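Local coordinates for short-chain dehydrogenase/reductase SDR (Paraburkholderia phymatum, PDB 5VA8), which binds NADP and is probably an oxidoreductase of the short-chain dehydrogenase/reductase family, at residues A[112-125]-A[159-171]. Numbering follows the deposited sequence. Where two conformers were deposited one is given.
With TCE (3,3',3''-phosphanetriyltripropanoic acid), chain F; NAP (NADP nicotinamide-adenine-dinucleotide phosphate), chain E.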
loop_
_atom_site.group_PDB
_atom_site.type_symbol
_atom_site.label_atom_id
_atom_site.label_comp_id
_atom_site.label_asym_id
_atom_site.label_seq_id
_atom_site.Cartn_x
_atom_site.Cartn_y
_atom_site.Cartn_z
ATOM N N ASP A 112 16.345 -24.470 1.293
ATOM C CA ASP A 112 16.491 -23.158 0.661
ATOM C C ASP A 112 15.697 -22.103 1.416
ATOM O O ASP A 112 16.181 -20.986 1.648
ATOM C CB ASP A 112 16.000 -23.183 -0.785
ATOM C CG ASP A 112 16.938 -23.898 -1.734
ATOM O OD1 ASP A 112 18.164 -23.960 -1.478
ATOM O OD2 ASP A 112 16.421 -24.387 -2.756
ATOM N N TRP A 113 14.454 -22.438 1.776
ATOM C CA TRP A 113 13.609 -21.508 2.512
ATOM C C TRP A 113 14.196 -21.177 3.872
ATOM O O TRP A 113 14.247 -20.007 4.265
ATOM C CB TRP A 113 12.202 -22.089 2.667
ATOM C CG TRP A 113 11.368 -21.848 1.450
ATOM C CD1 TRP A 113 10.901 -22.783 0.561
ATOM C CD2 TRP A 113 10.937 -20.576 0.962
ATOM N NE1 TRP A 113 10.186 -22.167 -0.440
ATOM C CE2 TRP A 113 10.196 -20.811 -0.217
ATOM C CE3 TRP A 113 11.106 -19.259 1.409
ATOM C CZ2 TRP A 113 9.619 -19.772 -0.954
ATOM C CZ3 TRP A 113 10.538 -18.231 0.665
ATOM C CH2 TRP A 113 9.806 -18.502 -0.499
ATOM N N ILE A 114 14.621 -22.199 4.623
ATOM C CA ILE A 114 15.153 -21.930 5.956
ATOM C C ILE A 114 16.382 -21.036 5.864
ATOM O O ILE A 114 16.536 -20.090 6.643
ATOM C CB ILE A 114 15.465 -23.243 6.694
ATOM C CG1 ILE A 114 14.195 -24.071 6.881
ATOM C CG2 ILE A 114 16.111 -22.951 8.050
ATOM C CD1 ILE A 114 13.165 -23.427 7.780
ATOM N N ARG A 115 17.277 -21.320 4.912
ATOM C CA ARG A 115 18.477 -20.503 4.787
ATOM C C ARG A 115 18.137 -19.059 4.434
ATOM O O ARG A 115 18.756 -18.129 4.963
ATOM C CB ARG A 115 19.423 -21.124 3.759
ATOM C CG ARG A 115 19.946 -22.489 4.193
ATOM C CD ARG A 115 20.709 -23.173 3.080
ATOM N NE ARG A 115 21.953 -22.481 2.758
ATOM C CZ ARG A 115 22.780 -22.862 1.791
ATOM N NH1 ARG A 115 22.488 -23.925 1.053
ATOM N NH2 ARG A 115 23.895 -22.185 1.559
ATOM N N ALA A 116 17.173 -18.845 3.534
ATOM C CA ALA A 116 16.815 -17.475 3.187
ATOM C C ALA A 116 16.174 -16.775 4.372
ATOM O O ALA A 116 16.485 -15.613 4.655
ATOM C CB ALA A 116 15.880 -17.445 1.978
ATOM N N LEU A 117 15.287 -17.478 5.079
ATOM C CA LEU A 117 14.662 -16.908 6.267
ATOM C C LEU A 117 15.699 -16.597 7.349
ATOM O O LEU A 117 15.648 -15.536 7.977
ATOM C CB LEU A 117 13.595 -17.870 6.783
ATOM C CG LEU A 117 12.353 -17.919 5.889
ATOM C CD1 LEU A 117 11.504 -19.143 6.193
ATOM C CD2 LEU A 117 11.537 -16.657 6.081
ATOM N N GLU A 118 16.660 -17.496 7.569
ATOM C CA GLU A 118 17.702 -17.206 8.558
ATOM C C GLU A 118 18.505 -15.970 8.173
ATOM O O GLU A 118 18.710 -15.063 8.991
ATOM C CB GLU A 118 18.635 -18.413 8.715
ATOM C CG GLU A 118 18.000 -19.632 9.342
ATOM C CD GLU A 118 17.887 -19.538 10.862
ATOM O OE1 GLU A 118 17.288 -20.466 11.458
ATOM O OE2 GLU A 118 18.407 -18.561 11.460
ATOM N N ALA A 119 18.962 -15.907 6.915
ATOM C CA ALA A 119 19.864 -14.831 6.524
ATOM C C ALA A 119 19.164 -13.477 6.502
ATOM O O ALA A 119 19.725 -12.477 6.968
ATOM C CB ALA A 119 20.475 -15.120 5.153
ATOM N N ASN A 120 17.959 -13.410 5.939
ATOM C CA ASN A 120 17.371 -12.129 5.571
ATOM C C ASN A 120 16.134 -11.774 6.383
ATOM O O ASN A 120 15.513 -10.731 6.124
ATOM C CB ASN A 120 17.046 -12.123 4.069
ATOM C CG ASN A 120 18.259 -12.488 3.215
ATOM O OD1 ASN A 120 18.227 -13.451 2.461
ATOM N ND2 ASN A 120 19.344 -11.727 3.364
ATOM N N MET A 121 15.776 -12.598 7.366
ATOM C CA MET A 121 14.697 -12.259 8.289
ATOM C C MET A 121 15.125 -12.485 9.734
ATOM O O MET A 121 15.098 -11.547 10.539
ATOM C CB MET A 121 13.436 -13.064 7.980
ATOM C CG MET A 121 12.277 -12.728 8.908
ATOM S SD MET A 121 10.865 -13.775 8.573
ATOM C CE MET A 121 9.770 -13.273 9.922
ATOM N N LEU A 122 15.525 -13.716 10.090
ATOM C CA LEU A 122 15.759 -13.981 11.508
ATOM C C LEU A 122 17.058 -13.350 12.000
ATOM O O LEU A 122 17.131 -12.951 13.167
ATOM C CB LEU A 122 15.732 -15.489 11.779
ATOM C CG LEU A 122 14.442 -16.193 11.356
ATOM C CD1 LEU A 122 14.480 -17.666 11.776
ATOM C CD2 LEU A 122 13.217 -15.492 11.942
ATOM N N THR A 123 18.083 -13.247 11.145
ATOM C CA THR A 123 19.327 -12.588 11.551
ATOM C C THR A 123 19.095 -11.125 11.924
ATOM O O THR A 123 19.480 -10.725 13.038
ATOM C CB THR A 123 20.392 -12.773 10.457
ATOM O OG1 THR A 123 20.906 -14.111 10.530
ATOM C CG2 THR A 123 21.555 -11.790 10.613
ATOM N N PRO A 124 18.449 -10.292 11.094
ATOM C CA PRO A 124 18.164 -8.920 11.545
ATOM C C PRO A 124 17.338 -8.860 12.815
ATOM O O PRO A 124 17.580 -7.998 13.668
ATOM C CB PRO A 124 17.390 -8.304 10.369
ATOM C CG PRO A 124 17.711 -9.137 9.204
ATOM C CD PRO A 124 18.093 -10.507 9.678
ATOM N N ILE A 125 16.353 -9.753 12.953
ATOM C CA ILE A 125 15.506 -9.770 14.150
ATOM C C ILE A 125 16.332 -10.064 15.395
ATOM O O ILE A 125 16.168 -9.418 16.444
ATOM C CB ILE A 125 14.361 -10.784 13.967
ATOM C CG1 ILE A 125 13.371 -10.262 12.924
ATOM C CG2 ILE A 125 13.624 -11.055 15.305
ATOM C CD1 ILE A 125 12.286 -11.264 12.538
ATOM N N GLY A 159 11.946 -15.497 -5.625
ATOM C CA GLY A 159 10.902 -15.856 -4.672
ATOM C C GLY A 159 11.386 -15.971 -3.238
ATOM O O GLY A 159 10.650 -15.646 -2.305
ATOM N N LEU A 160 12.624 -16.453 -3.040
ATOM C CA LEU A 160 13.134 -16.594 -1.672
ATOM C C LEU A 160 13.282 -15.238 -0.998
ATOM O O LEU A 160 13.101 -15.127 0.225
ATOM C CB LEU A 160 14.472 -17.338 -1.678
ATOM C CG LEU A 160 14.421 -18.803 -2.125
ATOM C CD1 LEU A 160 15.824 -19.341 -2.346
ATOM C CD2 LEU A 160 13.685 -19.663 -1.086
ATOM N N SER A 161 13.625 -14.203 -1.772
ATOM C CA SER A 161 13.684 -12.841 -1.253
ATOM C C SER A 161 12.284 -12.265 -1.078
ATOM O O SER A 161 11.978 -11.662 -0.038
ATOM C CB SER A 161 14.496 -11.953 -2.203
ATOM O OG SER A 161 14.443 -10.588 -1.795
ATOM N N ASN A 162 11.437 -12.445 -2.095
ATOM C CA ASN A 162 10.047 -12.007 -2.031
ATOM C C ASN A 162 9.415 -12.450 -0.727
ATOM O O ASN A 162 8.708 -11.683 -0.066
ATOM C CB ASN A 162 9.247 -12.592 -3.203
ATOM C CG ASN A 162 9.772 -12.155 -4.568
ATOM O OD1 ASN A 162 10.501 -11.166 -4.687
ATOM N ND2 ASN A 162 9.392 -12.896 -5.610
ATOM N N GLY A 163 9.671 -13.692 -0.338
ATOM C CA GLY A 163 9.172 -14.206 0.917
ATOM C C GLY A 163 9.935 -13.734 2.142
ATOM O O GLY A 163 9.347 -13.102 3.025
ATOM N N ALA A 164 11.236 -14.035 2.229
ATOM C CA ALA A 164 11.945 -13.798 3.486
ATOM C C ALA A 164 11.959 -12.324 3.857
ATOM O O ALA A 164 11.769 -11.969 5.027
ATOM C CB ALA A 164 13.372 -14.345 3.399
ATOM N N ARG A 165 12.182 -11.442 2.882
ATOM C CA ARG A 165 12.324 -10.040 3.245
ATOM C C ARG A 165 10.984 -9.408 3.557
ATOM O O ARG A 165 10.926 -8.468 4.361
ATOM C CB ARG A 165 13.021 -9.273 2.125
ATOM C CG ARG A 165 14.398 -9.865 1.818
ATOM C CD ARG A 165 15.116 -8.912 0.903
ATOM N NE ARG A 165 16.294 -9.449 0.230
ATOM C CZ ARG A 165 17.552 -9.294 0.633
ATOM N NH1 ARG A 165 17.839 -8.684 1.788
ATOM N NH2 ARG A 165 18.531 -9.756 -0.140
ATOM N N SER A 166 9.908 -9.922 2.955
ATOM C CA SER A 166 8.568 -9.484 3.326
ATOM C C SER A 166 8.229 -9.916 4.745
ATOM O O SER A 166 7.522 -9.196 5.469
ATOM C CB SER A 166 7.547 -10.034 2.335
ATOM O OG SER A 166 7.726 -9.442 1.053
ATOM N N GLY A 167 8.701 -11.102 5.140
ATOM C CA GLY A 167 8.531 -11.542 6.517
ATOM C C GLY A 167 9.194 -10.602 7.496
ATOM O O GLY A 167 8.599 -10.217 8.509
ATOM N N LEU A 168 10.449 -10.242 7.230
ATOM C CA LEU A 168 11.115 -9.265 8.089
ATOM C C LEU A 168 10.291 -7.994 8.182
ATOM O O LEU A 168 10.064 -7.459 9.274
ATOM C CB LEU A 168 12.509 -8.943 7.548
ATOM C CG LEU A 168 13.236 -7.842 8.327
ATOM C CD1 LEU A 168 13.452 -8.290 9.769
ATOM C CD2 LEU A 168 14.579 -7.503 7.664
ATOM N N THR A 169 9.858 -7.484 7.026
ATOM C CA THR A 169 9.199 -6.184 6.976
ATOM C C THR A 169 7.913 -6.174 7.791
ATOM O O THR A 169 7.616 -5.190 8.488
ATOM C CB THR A 169 8.918 -5.821 5.521
ATOM O OG1 THR A 169 10.158 -5.818 4.804
ATOM C CG2 THR A 169 8.286 -4.434 5.426
ATOM N N GLY A 170 7.131 -7.257 7.708
ATOM C CA GLY A 170 5.908 -7.335 8.490
ATOM C C GLY A 170 6.169 -7.340 9.983
ATOM O O GLY A 170 5.407 -6.749 10.760
ATOM N N PHE A 171 7.245 -8.011 10.408
ATOM C CA PHE A 171 7.601 -7.987 11.824
ATOM C C PHE A 171 8.117 -6.615 12.242
ATOM O O PHE A 171 7.755 -6.110 13.318
ATOM C CB PHE A 171 8.652 -9.058 12.136
ATOM C CG PHE A 171 9.271 -8.884 13.501
ATOM C CD1 PHE A 171 8.564 -9.225 14.638
ATOM C CD2 PHE A 171 10.540 -8.334 13.627
ATOM C CE1 PHE A 171 9.118 -9.030 15.907
ATOM C CE2 PHE A 171 11.106 -8.141 14.885
ATOM C CZ PHE A 171 10.398 -8.503 16.017
HETATM O O16 TCE F . 17.439 -10.434 -2.748
HETATM C C14 TCE F . 17.052 -9.456 -3.444
HETATM O O15 TCE F . 15.855 -9.086 -3.407
HETATM C C5 TCE F . 18.045 -8.740 -4.357
HETATM C C2 TCE F . 17.261 -7.848 -5.315
HETATM P P TCE F . 18.447 -6.751 -6.230
HETATM C C3 TCE F . 19.944 -7.675 -6.777
HETATM C C6 TCE F . 19.382 -8.650 -7.802
HETATM C C8 TCE F . 20.516 -9.557 -8.233
HETATM O O10 TCE F . 20.736 -9.685 -9.460
HETATM O O9 TCE F . 21.220 -10.153 -7.372
HETATM C C1 TCE F . 17.564 -5.966 -7.644
HETATM C C4 TCE F . 16.408 -5.156 -7.067
HETATM C C11 TCE F . 15.634 -4.579 -8.238
HETATM O O12 TCE F . 14.662 -3.800 -8.050
HETATM O O13 TCE F . 15.992 -4.894 -9.403
HETATM P PA NAP E . 27.761 -7.126 -2.450
HETATM O O1A NAP E . 28.315 -5.996 -3.219
HETATM O O2A NAP E . 28.107 -8.510 -2.959
HETATM O O5B NAP E . 28.267 -6.942 -0.939
HETATM C C5B NAP E . 27.877 -7.911 0.045
HETATM C C4B NAP E . 28.725 -7.671 1.263
HETATM O O4B NAP E . 28.184 -8.436 2.360
HETATM C C3B NAP E . 30.183 -8.115 1.138
HETATM O O3B NAP E . 30.998 -7.295 1.964
HETATM C C2B NAP E . 30.123 -9.540 1.680
HETATM O O2B NAP E . 31.455 -9.968 2.043
HETATM C C1B NAP E . 29.160 -9.334 2.850
HETATM N N9A NAP E . 28.458 -10.538 3.281
HETATM C C8A NAP E . 27.622 -11.315 2.525
HETATM N N7A NAP E . 27.035 -12.279 3.194
HETATM C C5A NAP E . 27.528 -12.133 4.482
HETATM C C6A NAP E . 27.309 -12.857 5.670
HETATM N N6A NAP E . 26.495 -13.916 5.756
HETATM N N1A NAP E . 27.968 -12.460 6.781
HETATM C C2A NAP E . 28.779 -11.397 6.699
HETATM N N3A NAP E . 29.064 -10.637 5.636
HETATM C C4A NAP E . 28.407 -11.064 4.552
HETATM O O3 NAP E . 26.166 -7.039 -2.370
HETATM P PN NAP E . 25.143 -5.807 -2.339
HETATM O O1N NAP E . 25.696 -4.725 -1.501
HETATM O O2N NAP E . 24.755 -5.511 -3.734
HETATM O O5D NAP E . 23.909 -6.507 -1.606
HETATM C C5D NAP E . 23.679 -6.337 -0.193
HETATM C C4D NAP E . 22.300 -6.884 0.079
HETATM O O4D NAP E . 21.330 -6.076 -0.628
HETATM C C3D NAP E . 22.057 -8.327 -0.380
HETATM O O3D NAP E . 21.172 -8.999 0.517
HETATM C C2D NAP E . 21.379 -8.132 -1.732
HETATM O O2D NAP E . 20.579 -9.232 -2.155
HETATM C C1D NAP E . 20.521 -6.916 -1.398
HETATM N N1N NAP E . 20.060 -6.155 -2.586
HETATM C C2N NAP E . 20.939 -5.780 -3.530
HETATM C C3N NAP E . 20.515 -5.022 -4.600
HETATM C C7N NAP E . 21.396 -4.530 -5.708
HETATM O O7N NAP E . 20.882 -4.254 -6.809
HETATM N N7N NAP E . 22.712 -4.534 -5.514
HETATM C C4N NAP E . 19.188 -4.600 -4.625
HETATM C C5N NAP E . 18.307 -5.017 -3.641
HETATM C C6N NAP E . 18.759 -5.812 -2.632
HETATM P P2B NAP E . 31.810 -11.529 2.242
HETATM O O1X NAP E . 31.109 -11.966 3.485
HETATM O O2X NAP E . 31.322 -12.280 1.002
HETATM O O3X NAP E . 33.347 -11.540 2.355
HETATM O O HOH W 1 16.301 -8.526 4.439
#
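Leu160 CD2 makes a CH-pi contact with one face of the Trp113 indole, 3.6 Å from the centroid of the six-membered ring and nearly over its centre. Gly163 CA lies at the edge of the same ring.

The other apolar contacts follow the two helices, which run nearly parallel, 18° between their axes and 7.8 Å apart at closest approach. Ala164 CB sits against the backbone of Ala116, 3.6 Å from Ala116 O, and Leu117 CD2 also touches it. Met121 has CG anti to its backbone N (chi1 -179°) and an extended chain beyond. Its CG, SD and CE therefore run alongside Gly167 and Leu168. Met121 CE lies 3.6 Å from Gly167 O. The lack of a side chain at Gly163 and Gly167 leaves room for the indole and the thioether. The two methyls of Leu168 meet Pro124 and Ile125. Ile125 CG1 comes within 3.5 Å of Phe171 CD2.

No direct hydrogen bond joins the helices. Asn120 lies in the wider pi-type turn at 118-122; one water accepts from Arg165 NH1 and donates to Asn120 O. The Asn120 amide lies over one face of the Arg165 guanidinium, offset toward its rim, their planes 31° apart. Asn120 ND2 donates to Gly98 O. Arg165 NH2 binds NADP O3D at 2.8 Å and TCE O16 at 2.9 Å, both at the guanidinium edge. Its NE bonds to Ser161 OG, which donates to TCE O15. Ser161 and Arg165 occupy the places of the family's usual Tyr-x-x-x-Lys pair.

Helices 110-138 and 159-179 of the Rossmann-type fold follow neighbouring parallel strands 92-95 and 141-146. With their copies in a second subunit they form an interface consistent with the family's four-helix-bundle dimer. There Trp113 meets Phe171 of that subunit edge-to-face, and reciprocally.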